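Local atomic coordinates of endo-beta-1,4-glucanase (cellulase B) (Bacillus halodurans, PDB entry 4V2X), a protein that probably hydrolyses beta-1,4-linked glucans such as cellulose, joining a family 5 glycoside hydrolase module to an Ig-like module and a family 46 carbohydrate-binding module. Residues N253-T258 against H306-R311; M509-V514 against G556-T561. All coordinates share one frame; numbering follows the deposited sequence.

How the interactions relate
The two contacts belong to different modules of one chain and come in series: interaction 1 closes before interaction 2 opens. Interaction 1 joins helices 249-262 and 291-309 on the outside of the parallel eight-stranded barrel of the family 5 catalytic module. Interaction 2 pairs strands 506-513 and 556-564 at one margin of the antiparallel sheet of the CBM46 module. Their centres lie about 47 Å apart and their nearest atoms about 37 Å, with no touch between them; they share no helix or sheet. Between them along the chain comes the Ig-like module. Each contact therefore belongs to the internal packing of its own module, one catalytic and one carbohydrate-binding.

Interaction 1: N253-T258 against H306-R311; sequences NNLYQT and HTFVAR
Y256 reaches from helix 249-262 toward the turn that follows helix 291-309, where R311 lies over its ring. The guanidinium carbon CZ of R311 sits 4.6 Å from the centroid of the Y256 ring and 16° off the ring normal, a cation-pi contact over the face. The two planes are not stacked flat: they stand 74° apart, and the arginine turns an edge to the ring, with NH1 above its centre. Its CD packs 3.5 Å from CE1 of Y256. With CG anti to the backbone N (chi1 -179°), Y256 swings its ring out between the helices, and the extended run from CG to NE carries the R311 guanidinium back over it. NH1 of R311 also donates to a water, which in turn donates to OD1 of N253 over 3.0 Å. That amide oxygen also takes a hydrogen bond from NE2 of Q249, so both partners help fix the N253 amide.

Deeper in, F308 pushes its ring edge against the helix backbone: its CZ comes within 3.6 Å of the Y256 backbone N. The same carbon packs 3.7 Å from CD2 of L255, whose side chain crosses that of F308 at about a right angle, while CE1 of F308 touches CB of Y256. The methyl CG2 of T307 lies over one face of the F308 ring, toward its rim; the T307 hydroxyl is engaged by the carbonyl of R303 and by Q249.

This is helix-helix packing on the outer layer of the TIM barrel. L255 and F308 both rest on A269 of the barrel strand 267-273, F308 also meets L252 and I259 of helix 249-262, and I313, in the loop leading to strand 315-320, lies against both Y256 and F308.

Interaction 2: M509-V514 against G556-T561; sequences MEAVYV and GEVRLT
E510 and T561 form a hydrogen-bonded pair in the antiparallel sheet of the CBM46 module, where strand 506-513 is outermost within the chain and runs beside strand 556-564. The N-to-C directions of the short segments differ by 152°. E510 N gives a 2.8 Å bond to T561 O, and T561 N returns one to E510 O. V512 and R559 exchange a second such pair, and V514 N adds a last bond to E557 O, nearly straight at 172°.

The tight side carries A511, Y513, V558 and L560, all buried. CB of A511 meets CD2 of L560 at 3.6 Å, and CG1 of V558 packs beside it, 4.1 Å from the same CB of A511. The Y513 ring brings CD1 to 3.5 Å from CG2 of V558; its hydroxyl is bonded to the backbone N of R554. M509 bends at its last torsion and lays its CE against CD2 of L560, and both side chains also touch L545 of strand 542-545.

The other face is more polar and opens to solvent toward R559 and V514, while T561 is still buried. The E510 carboxylate stands beside T561 and is held by S526 and H563, while R559, exposed, runs alongside V512. At the strand end V514, also exposed, lays CG2 against the CB and carbonyl O of E557 and CG1 along its CG and carboxylate OE2. Across from V512, the bend at chi3 (56°) sets a face of the R559 guanidinium over CG2 of V512, with NH2 3.5 Å from that methyl.

Interaction 1: N253-T258 against H306-R311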
ATOM      1  N   ASN A 253       6.431  -8.750  -1.481  1.00 14.14           N
ATOM      2  CA  ASN A 253       5.242  -8.521  -0.663  1.00 14.72           C
ATOM      3  C   ASN A 253       4.256  -7.587  -1.343  1.00 15.68           C
ATOM      4  O   ASN A 253       3.049  -7.846  -1.340  1.00 16.51           O
ATOM      5  CB  ASN A 253       5.611  -7.967   0.719  1.00 16.08           C
ATOM      6  CG  ASN A 253       6.253  -9.010   1.618  1.00 16.34           C
ATOM      7  OD1 ASN A 253       6.200 -10.203   1.340  1.00 17.31           O
ATOM      8  ND2 ASN A 253       6.856  -8.561   2.706  1.00 17.97           N
ATOM      9  N   ASN A 254       4.757  -6.500  -1.916  1.00 15.12           N
ATOM     10  CA  ASN A 254       3.881  -5.544  -2.585  1.00 15.67           C
ATOM     11  C   ASN A 254       3.165  -6.151  -3.783  1.00 15.20           C
ATOM     12  O   ASN A 254       1.993  -5.861  -4.008  1.00 15.67           O
ATOM     13  CB  ASN A 254       4.639  -4.280  -2.975  1.00 16.66           C
ATOM     14  CG  ASN A 254       5.087  -3.475  -1.766  1.00 18.07           C
ATOM     15  OD1 ASN A 254       4.552  -3.628  -0.672  1.00 20.94           O
ATOM     16  ND2 ASN A 254       6.070  -2.624  -1.956  1.00 19.60           N
ATOM     17  N   LEU A 255       3.858  -6.983  -4.565  1.00 14.11           N
ATOM     18  CA  LEU A 255       3.208  -7.653  -5.691  1.00 14.22           C
ATOM     19  C   LEU A 255       2.174  -8.659  -5.188  1.00 15.31           C
ATOM     20  O   LEU A 255       1.104  -8.810  -5.777  1.00 14.70           O
ATOM     21  CB  LEU A 255       4.227  -8.363  -6.587  1.00 13.77           C
ATOM     22  CG  LEU A 255       3.627  -9.210  -7.716  1.00 13.31           C
ATOM     23  CD1 LEU A 255       2.765  -8.371  -8.654  1.00 13.41           C
ATOM     24  CD2 LEU A 255       4.726  -9.921  -8.492  1.00 13.23           C
ATOM     25  N   TYR A 256       2.511  -9.371  -4.119  1.00 15.53           N
ATOM     26  CA  TYR A 256       1.561 -10.308  -3.526  1.00 16.71           C
ATOM     27  C   TYR A 256       0.286  -9.583  -3.102  1.00 17.89           C
ATOM     28  O   TYR A 256      -0.820 -10.047  -3.386  1.00 18.42           O
ATOM     29  CB  TYR A 256       2.166 -11.027  -2.324  1.00 17.47           C
ATOM     30  CG  TYR A 256       1.189 -12.003  -1.725  1.00 17.66           C
ATOM     31  CD1 TYR A 256       1.095 -13.302  -2.210  1.00 18.80           C
ATOM     32  CD2 TYR A 256       0.315 -11.608  -0.713  1.00 19.31           C
ATOM     33  CE1 TYR A 256       0.181 -14.195  -1.681  1.00 20.49           C
ATOM     34  CE2 TYR A 256      -0.606 -12.497  -0.184  1.00 21.08           C
ATOM     35  CZ  TYR A 256      -0.663 -13.788  -0.671  1.00 21.10           C
ATOM     36  OH  TYR A 256      -1.573 -14.684  -0.146  1.00 24.89           O
ATOM     37  N   GLN A 257       0.450  -8.446  -2.431  1.00 18.84           N
ATOM     38  CA  GLN A 257      -0.692  -7.629  -2.015  1.00 19.89           C
ATOM     39  C   GLN A 257      -1.590  -7.282  -3.196  1.00 19.14           C
ATOM     40  O   GLN A 257      -2.817  -7.376  -3.107  1.00 18.96           O
ATOM     41  CB  GLN A 257      -0.221  -6.343  -1.343  1.00 24.42           C
ATOM     42  CG  GLN A 257       0.378  -6.533   0.041  1.00 29.71           C
ATOM     43  CD  GLN A 257       1.051  -5.268   0.547  1.00 35.92           C
ATOM     44  OE1 GLN A 257       0.671  -4.156   0.166  1.00 40.63           O
ATOM     45  NE2 GLN A 257       2.056  -5.430   1.407  1.00 41.38           N
ATOM     46  N   THR A 258      -0.983  -6.885  -4.310  1.00 16.84           N
ATOM     47  CA  THR A 258      -1.748  -6.523  -5.499  1.00 16.13           C
ATOM     48  C   THR A 258      -2.481  -7.734  -6.088  1.00 16.57           C
ATOM     49  O   THR A 258      -3.666  -7.655  -6.436  1.00 16.63           O
ATOM     50  CB  THR A 258      -0.832  -5.883  -6.561  1.00 15.09           C
ATOM     51  OG1 THR A 258      -0.272  -4.672  -6.032  1.00 14.10           O
ATOM     52  CG2 THR A 258      -1.587  -5.580  -7.844  1.00 15.31           C
ATOM     53  N   HIS A 306       8.624 -19.020  -1.493  1.00 13.23           N
ATOM     54  CA  HIS A 306       7.856 -18.877  -0.267  1.00 15.28           C
ATOM     55  C   HIS A 306       6.705 -17.899  -0.412  1.00 15.03           C
ATOM     56  O   HIS A 306       5.598 -18.148   0.072  1.00 15.88           O
ATOM     57  CB  HIS A 306       8.762 -18.436   0.882  1.00 16.76           C
ATOM     58  CG  HIS A 306       8.042 -18.303   2.187  1.00 20.42           C
ATOM     59  ND1 HIS A 306       7.531 -17.106   2.634  1.00 23.71           N
ATOM     60  CD2 HIS A 306       7.726 -19.222   3.127  1.00 22.83           C
ATOM     61  CE1 HIS A 306       6.941 -17.290   3.802  1.00 23.57           C
ATOM     62  NE2 HIS A 306       7.044 -18.566   4.124  1.00 25.42           N
ATOM     63  N   THR A 307       6.962 -16.788  -1.085  1.00 14.45           N
ATOM     64  CA  THR A 307       5.973 -15.728  -1.192  1.00 14.57           C
ATOM     65  C   THR A 307       4.894 -16.017  -2.240  1.00 14.73           C
ATOM     66  O   THR A 307       3.729 -15.623  -2.061  1.00 16.37           O
ATOM     67  CB  THR A 307       6.666 -14.384  -1.488  1.00 14.95           C
ATOM     68  OG1 THR A 307       7.696 -14.165  -0.518  1.00 15.52           O
ATOM     69  CG2 THR A 307       5.678 -13.232  -1.430  1.00 15.37           C
ATOM     70  N   PHE A 308       5.270 -16.677  -3.336  1.00 14.82           N
ATOM     71  CA  PHE A 308       4.346 -16.887  -4.454  1.00 14.55           C
ATOM     72  C   PHE A 308       4.041 -18.356  -4.700  1.00 14.63           C
ATOM     73  O   PHE A 308       2.910 -18.796  -4.464  1.00 15.16           O
ATOM     74  CB  PHE A 308       4.865 -16.213  -5.730  1.00 14.75           C
ATOM     75  CG  PHE A 308       4.813 -14.716  -5.660  1.00 16.58           C
ATOM     76  CD1 PHE A 308       3.596 -14.061  -5.681  1.00 18.27           C
ATOM     77  CD2 PHE A 308       5.966 -13.969  -5.525  1.00 18.80           C
ATOM     78  CE1 PHE A 308       3.531 -12.683  -5.581  1.00 18.80           C
ATOM     79  CE2 PHE A 308       5.905 -12.582  -5.425  1.00 19.07           C
ATOM     80  CZ  PHE A 308       4.686 -11.943  -5.452  1.00 18.33           C
ATOM     81  N   VAL A 309       5.043 -19.112  -5.143  1.00 13.82           N
ATOM     82  CA  VAL A 309       4.817 -20.476  -5.640  1.00 13.79           C
ATOM     83  C   VAL A 309       4.144 -21.368  -4.597  1.00 14.42           C
ATOM     84  O   VAL A 309       3.178 -22.066  -4.905  1.00 14.98           O
ATOM     85  CB  VAL A 309       6.115 -21.163  -6.116  1.00 13.77           C
ATOM     86  CG1 VAL A 309       5.811 -22.554  -6.673  1.00 14.96           C
ATOM     87  CG2 VAL A 309       6.829 -20.322  -7.167  1.00 13.56           C
ATOM     88  N   ALA A 310       4.661 -21.345  -3.371  1.00 14.46           N
ATOM     89  CA  ALA A 310       4.128 -22.189  -2.302  1.00 15.63           C
ATOM     90  C   ALA A 310       2.698 -21.802  -1.910  1.00 16.60           C
ATOM     91  O   ALA A 310       1.985 -22.607  -1.299  1.00 16.57           O
ATOM     92  CB  ALA A 310       5.037 -22.133  -1.087  1.00 15.92           C
ATOM     93  N   ARG A 311       2.285 -20.579  -2.236  1.00 16.82           N
ATOM     94  CA  ARG A 311       0.916 -20.109  -1.957  1.00 18.40           C
ATOM     95  C   ARG A 311      -0.005 -20.233  -3.171  1.00 18.90           C
ATOM     96  O   ARG A 311      -1.122 -19.706  -3.160  1.00 20.90           O
ATOM     97  CB  ARG A 311       0.932 -18.647  -1.514  1.00 19.75           C
ATOM     98  CG  ARG A 311       1.685 -18.370  -0.233  1.00 22.48           C
ATOM     99  CD  ARG A 311       1.670 -16.876   0.065  1.00 24.70           C
ATOM    100  NE  ARG A 311       2.516 -16.540   1.204  1.00 28.51           N
ATOM    101  CZ  ARG A 311       3.052 -15.342   1.446  1.00 31.08           C
ATOM    102  NH1 ARG A 311       2.865 -14.314   0.617  1.00 25.61           N
ATOM    103  NH2 ARG A 311       3.807 -15.176   2.534  1.00 33.95           N
TER
HETATM  104  O   HOH W   1       3.571 -11.557   1.193  1.00 26.71           O

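Interaction 2: M509-V514 against G556-T561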
ATOM      1  N   MET A 509      41.876  -7.293 -13.909  1.00 12.88           N
ATOM      2  CA  MET A 509      42.938  -6.308 -13.785  1.00 13.02           C
ATOM      3  C   MET A 509      42.642  -5.424 -12.586  1.00 12.80           C
ATOM      4  O   MET A 509      41.535  -4.907 -12.459  1.00 13.21           O
ATOM      5  CB  MET A 509      43.022  -5.440 -15.040  1.00 12.98           C
ATOM      6  CG  MET A 509      44.182  -4.451 -15.021  1.00 13.40           C
ATOM      7  SD  MET A 509      44.029  -3.096 -16.201  1.00 13.18           S
ATOM      8  CE  MET A 509      42.779  -2.081 -15.414  1.00 13.56           C
ATOM      9  N   GLU A 510      43.638  -5.264 -11.720  1.00 12.76           N
ATOM     10  CA  GLU A 510      43.570  -4.302 -10.630  1.00 12.79           C
ATOM     11  C   GLU A 510      44.245  -3.000 -11.023  1.00 11.92           C
ATOM     12  O   GLU A 510      45.188  -2.998 -11.814  1.00 12.60           O
ATOM     13  CB  GLU A 510      44.270  -4.840  -9.381  1.00 13.19           C
ATOM     14  CG  GLU A 510      43.625  -6.057  -8.763  1.00 14.29           C
ATOM     15  CD  GLU A 510      44.356  -6.486  -7.522  1.00 15.38           C
ATOM     16  OE1 GLU A 510      44.081  -5.911  -6.452  1.00 14.81           O
ATOM     17  OE2 GLU A 510      45.216  -7.386  -7.639  1.00 17.15           O
ATOM     18  N   ALA A 511      43.767  -1.903 -10.452  1.00 11.47           N
ATOM     19  CA  ALA A 511      44.380  -0.587 -10.630  1.00 11.91           C
ATOM     20  C   ALA A 511      44.361   0.150  -9.296  1.00 12.47           C
ATOM     21  O   ALA A 511      43.291   0.375  -8.719  1.00 12.74           O
ATOM     22  CB  ALA A 511      43.639   0.210 -11.702  1.00 11.73           C
ATOM     23  N   VAL A 512      45.549   0.491  -8.797  1.00 13.31           N
ATOM     24  CA  VAL A 512      45.689   1.241  -7.546  1.00 13.44           C
ATOM     25  C   VAL A 512      46.685   2.372  -7.756  1.00 13.78           C
ATOM     26  O   VAL A 512      47.616   2.239  -8.549  1.00 15.78           O
ATOM     27  CB  VAL A 512      46.151   0.344  -6.372  1.00 14.05           C
ATOM     28  CG1 VAL A 512      45.193  -0.824  -6.179  1.00 14.69           C
ATOM     29  CG2 VAL A 512      47.569  -0.170  -6.586  1.00 14.47           C
ATOM     30  N   TYR A 513      46.490   3.487  -7.058  1.00 13.45           N
ATOM     31  CA  TYR A 513      47.480   4.551  -7.062  1.00 14.13           C
ATOM     32  C   TYR A 513      48.656   4.061  -6.242  1.00 15.72           C
ATOM     33  O   TYR A 513      48.447   3.464  -5.189  1.00 15.81           O
ATOM     34  CB  TYR A 513      46.899   5.836  -6.472  1.00 14.15           C
ATOM     35  CG  TYR A 513      45.815   6.423  -7.344  1.00 13.81           C
ATOM     36  CD1 TYR A 513      46.133   7.016  -8.562  1.00 14.46           C
ATOM     37  CD2 TYR A 513      44.480   6.361  -6.971  1.00 13.80           C
ATOM     38  CE1 TYR A 513      45.147   7.545  -9.377  1.00 14.44           C
ATOM     39  CE2 TYR A 513      43.485   6.884  -7.784  1.00 14.21           C
ATOM     40  CZ  TYR A 513      43.831   7.475  -8.990  1.00 14.31           C
ATOM     41  OH  TYR A 513      42.859   7.996  -9.811  1.00 15.35           O
ATOM     42  N   VAL A 514      49.879   4.293  -6.714  1.00 17.01           N
ATOM     43  CA  VAL A 514      51.062   3.827  -5.976  1.00 19.07           C
ATOM     44  C   VAL A 514      51.127   4.467  -4.581  1.00 20.34           C
ATOM     45  O   VAL A 514      51.634   3.847  -3.650  1.00 23.55           O
ATOM     46  CB  VAL A 514      52.392   4.050  -6.744  1.00 20.37           C
ATOM     47  CG1 VAL A 514      52.386   3.290  -8.060  1.00 21.11           C
ATOM     48  CG2 VAL A 514      52.675   5.525  -6.981  1.00 21.31           C
ATOM     49  N   GLY A 556      48.995  11.140 -12.223  1.00 17.10           N
ATOM     50  CA  GLY A 556      49.874  10.480 -11.266  1.00 16.95           C
ATOM     51  C   GLY A 556      50.202   9.065 -11.705  1.00 16.44           C
ATOM     52  O   GLY A 556      50.021   8.704 -12.869  1.00 15.01           O
ATOM     53  N   GLU A 557      50.684   8.264 -10.759  1.00 15.69           N
ATOM     54  CA  GLU A 557      51.228   6.953 -11.073  1.00 16.08           C
ATOM     55  C   GLU A 557      50.318   5.870 -10.523  1.00 15.13           C
ATOM     56  O   GLU A 557      49.950   5.890  -9.350  1.00 15.71           O
ATOM     57  CB  GLU A 557      52.629   6.805 -10.495  1.00 17.22           C
ATOM     58  CG  GLU A 557      53.342   5.546 -10.966  1.00 18.65           C
ATOM     59  CD  GLU A 557      54.782   5.478 -10.513  1.00 21.87           C
ATOM     60  OE1 GLU A 557      55.443   6.532 -10.485  1.00 26.15           O
ATOM     61  OE2 GLU A 557      55.253   4.364 -10.190  1.00 25.95           O
ATOM     62  N   VAL A 558      49.966   4.932 -11.392  1.00 14.71           N
ATOM     63  CA  VAL A 558      49.029   3.861 -11.071  1.00 14.77           C
ATOM     64  C   VAL A 558      49.704   2.522 -11.336  1.00 14.64           C
ATOM     65  O   VAL A 558      50.335   2.323 -12.384  1.00 15.08           O
ATOM     66  CB  VAL A 558      47.754   4.005 -11.919  1.00 15.19           C
ATOM     67  CG1 VAL A 558      46.905   2.736 -11.898  1.00 16.22           C
ATOM     68  CG2 VAL A 558      46.955   5.211 -11.435  1.00 15.73           C
ATOM     69  N   ARG A 559      49.569   1.600 -10.387  1.00 14.94           N
ATOM     70  CA  ARG A 559      50.056   0.241 -10.566  1.00 16.39           C
ATOM     71  C   ARG A 559      48.910  -0.642 -11.018  1.00 15.06           C
ATOM     72  O   ARG A 559      47.864  -0.703 -10.364  1.00 14.16           O
ATOM     73  CB  ARG A 559      50.663  -0.319  -9.273  1.00 19.30           C
ATOM     74  CG  ARG A 559      51.260  -1.710  -9.446  1.00 24.88           C
ATOM     75  CD  ARG A 559      51.959  -2.190  -8.176  1.00 31.90           C
ATOM     76  NE  ARG A 559      51.061  -2.180  -7.018  1.00 39.84           N
ATOM     77  CZ  ARG A 559      50.124  -3.098  -6.759  1.00 46.37           C
ATOM     78  NH1 ARG A 559      49.935  -4.137  -7.569  1.00 53.52           N
ATOM     79  NH2 ARG A 559      49.364  -2.976  -5.674  1.00 47.49           N
ATOM     80  N   LEU A 560      49.107  -1.307 -12.151  1.00 14.46           N
ATOM     81  CA  LEU A 560      48.153  -2.269 -12.666  1.00 14.23           C
ATOM     82  C   LEU A 560      48.648  -3.669 -12.342  1.00 15.09           C
ATOM     83  O   LEU A 560      49.852  -3.923 -12.353  1.00 14.46           O
ATOM     84  CB  LEU A 560      48.012  -2.120 -14.179  1.00 14.50           C
ATOM     85  CG  LEU A 560      47.609  -0.744 -14.695  1.00 14.34           C
ATOM     86  CD1 LEU A 560      47.536  -0.769 -16.212  1.00 14.77           C
ATOM     87  CD2 LEU A 560      46.284  -0.297 -14.105  1.00 14.54           C
ATOM     88  N   THR A 561      47.720  -4.572 -12.055  1.00 13.70           N
ATOM     89  CA  THR A 561      48.061  -5.972 -11.854  1.00 15.22           C
ATOM     90  C   THR A 561      47.113  -6.808 -12.701  1.00 14.85           C
ATOM     91  O   THR A 561      45.900  -6.790 -12.500  1.00 14.34           O
ATOM     92  CB  THR A 561      47.963  -6.381 -10.378  1.00 15.35           C
ATOM     93  OG1 THR A 561      48.762  -5.498  -9.578  1.00 16.27           O
ATOM     94  CG2 THR A 561      48.430  -7.827 -10.183  1.00 15.91           C
TER